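Long-range contact in uncharacterized protein (Streptococcus mutans, PDB 3L9A), which is of unknown function but, as the C-terminal domain of a phage-associated protein with a CHAP (peptidase C51) domain, may serve cell-wall cleavage: residues F12-S17 with G29-V34. Numbering follows the deposited sequence. Where two conformers were deposited one is given.
Sequences FVITNS and GAVLHV
Val13 and Leu32 form the hydrogen-bonded pair of two antiparallel strands, adjacent inner strands of a mixed sheet. Leu32 N donates to Val13 O at 2.8 Å, almost straight (169°), and Val13 N donates back to Leu32 O at 3.1 Å. Beyond the last paired residues, Thr15 N also bonds to Ala30 O. Gly29 N reaches Thr15 O at 3.1 Å, from above the carbonyl plane. In the non-hydrogen-bonded pairs, Phe12 with His33 and Ile14 with Val31, Phe12 CA and Ile14 CA make CA-H...O contacts to the carbonyl of the residue before their partner, Leu32 O and Ala30 O.

Aromatic and apolar contacts cover the face of Phe12, Ile14, Val31 and His33. The His33 ring turns an edge toward the Phe12 face, offset, with planes at 72°. His33 CG lies opposite its own backbone N (chi1 -177°), which brings His33 CD2 to 3.9 Å from Phe12 CE1. Val31 CG1 meets Phe12 CD1 obliquely at 3.6 Å. From helix 46-55, Glu49 touches Phe12 and Val31, and Ile52 touches Phe12 and His33.

On the other face, Val13 CG2 touches Leu32 CB at 3.8 Å, and Thr15 CG2 meets Leu32 CD1 at 4.0 Å. Helix 68-78 covers Val13 and Leu32 with Leu71.

Thr15 OG1 hydrogen-bonds to Ala27 O, an acceptor for the buried hydroxyl just before Gly29. Backbone bonds thus fix the register, while side chains from both strands pack against a helix on each face.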
# COMPACT_ATOMS: atom_id res chain seq x y z
N PHE A 12 -1.84 -11.04 -10.53
CA PHE A 12 -1.17 -12.15 -11.18
C PHE A 12 -0.96 -11.88 -12.67
O PHE A 12 -1.80 -11.25 -13.32
CB PHE A 12 -2.03 -13.42 -11.12
CG PHE A 12 -2.11 -14.10 -9.78
CD1 PHE A 12 -0.97 -14.52 -9.10
CD2 PHE A 12 -3.36 -14.41 -9.24
CE1 PHE A 12 -1.08 -15.21 -7.88
CE2 PHE A 12 -3.47 -15.09 -8.03
CZ PHE A 12 -2.33 -15.50 -7.36
N VAL A 13 0.13 -12.42 -13.20
CA VAL A 13 0.28 -12.61 -14.64
C VAL A 13 0.67 -14.07 -14.87
O VAL A 13 1.11 -14.75 -13.94
CB VAL A 13 1.32 -11.64 -15.29
CG1 VAL A 13 0.91 -10.19 -15.09
CG2 VAL A 13 2.72 -11.89 -14.78
N ILE A 14 0.51 -14.53 -16.11
CA ILE A 14 0.89 -15.89 -16.49
C ILE A 14 1.79 -15.78 -17.71
O ILE A 14 1.44 -15.12 -18.67
CB ILE A 14 -0.33 -16.78 -16.80
CG1 ILE A 14 -1.37 -16.70 -15.68
CG2 ILE A 14 0.11 -18.22 -17.03
CD1 ILE A 14 -2.57 -17.61 -15.87
N THR A 15 2.95 -16.42 -17.67
CA THR A 15 3.89 -16.30 -18.80
C THR A 15 3.34 -16.97 -20.05
O THR A 15 2.73 -18.05 -19.99
CB THR A 15 5.26 -16.88 -18.48
OG1 THR A 15 5.11 -18.28 -18.24
CG2 THR A 15 5.87 -16.18 -17.26
N ASN A 16 3.57 -16.33 -21.20
CA ASN A 16 3.07 -16.83 -22.48
C ASN A 16 3.95 -17.91 -23.11
O ASN A 16 3.54 -18.55 -24.08
CB ASN A 16 2.88 -15.69 -23.48
CG ASN A 16 4.20 -15.14 -24.01
OD1 ASN A 16 5.27 -15.37 -23.44
ND2 ASN A 16 4.13 -14.39 -25.11
N SER A 17 5.15 -18.09 -22.58
CA SER A 17 6.12 -19.04 -23.13
C SER A 17 7.22 -19.21 -22.09
O SER A 17 7.21 -18.53 -21.06
CB SER A 17 6.71 -18.50 -24.44
OG SER A 17 7.34 -17.25 -24.23
N GLY A 29 3.47 -20.79 -18.84
CA GLY A 29 2.34 -20.97 -17.94
C GLY A 29 2.67 -20.74 -16.47
O GLY A 29 1.88 -21.07 -15.60
N ALA A 30 3.86 -20.19 -16.20
CA ALA A 30 4.23 -19.84 -14.83
C ALA A 30 3.32 -18.72 -14.34
O ALA A 30 3.19 -17.68 -15.00
CB ALA A 30 5.67 -19.41 -14.78
N VAL A 31 2.70 -18.91 -13.19
CA VAL A 31 1.90 -17.87 -12.55
C VAL A 31 2.82 -17.05 -11.67
O VAL A 31 3.46 -17.58 -10.75
CB VAL A 31 0.72 -18.47 -11.74
CG1 VAL A 31 -0.04 -17.38 -11.01
CG2 VAL A 31 -0.20 -19.26 -12.69
N LEU A 32 2.89 -15.75 -11.97
CA LEU A 32 3.73 -14.83 -11.22
C LEU A 32 2.85 -13.93 -10.37
O LEU A 32 1.92 -13.28 -10.88
CB LEU A 32 4.59 -13.99 -12.16
CG LEU A 32 5.33 -14.74 -13.27
CD1 LEU A 32 6.24 -13.78 -14.02
CD2 LEU A 32 6.11 -15.93 -12.72
N HIS A 33 3.12 -13.92 -9.07
CA HIS A 33 2.47 -13.00 -8.15
C HIS A 33 3.27 -11.71 -8.16
O HIS A 33 4.47 -11.72 -7.87
CB HIS A 33 2.45 -13.57 -6.74
CG HIS A 33 1.73 -12.69 -5.76
ND1 HIS A 33 2.40 -11.87 -4.88
CD2 HIS A 33 0.41 -12.48 -5.56
CE1 HIS A 33 1.50 -11.21 -4.15
NE2 HIS A 33 0.29 -11.57 -4.54
N VAL A 34 2.61 -10.60 -8.49
CA VAL A 34 3.28 -9.31 -8.61
C VAL A 34 2.77 -8.39 -7.51
O VAL A 34 1.57 -8.14 -7.41
CB VAL A 34 3.03 -8.65 -9.99
CG1 VAL A 34 3.85 -7.38 -10.14
CG2 VAL A 34 3.35 -9.63 -11.14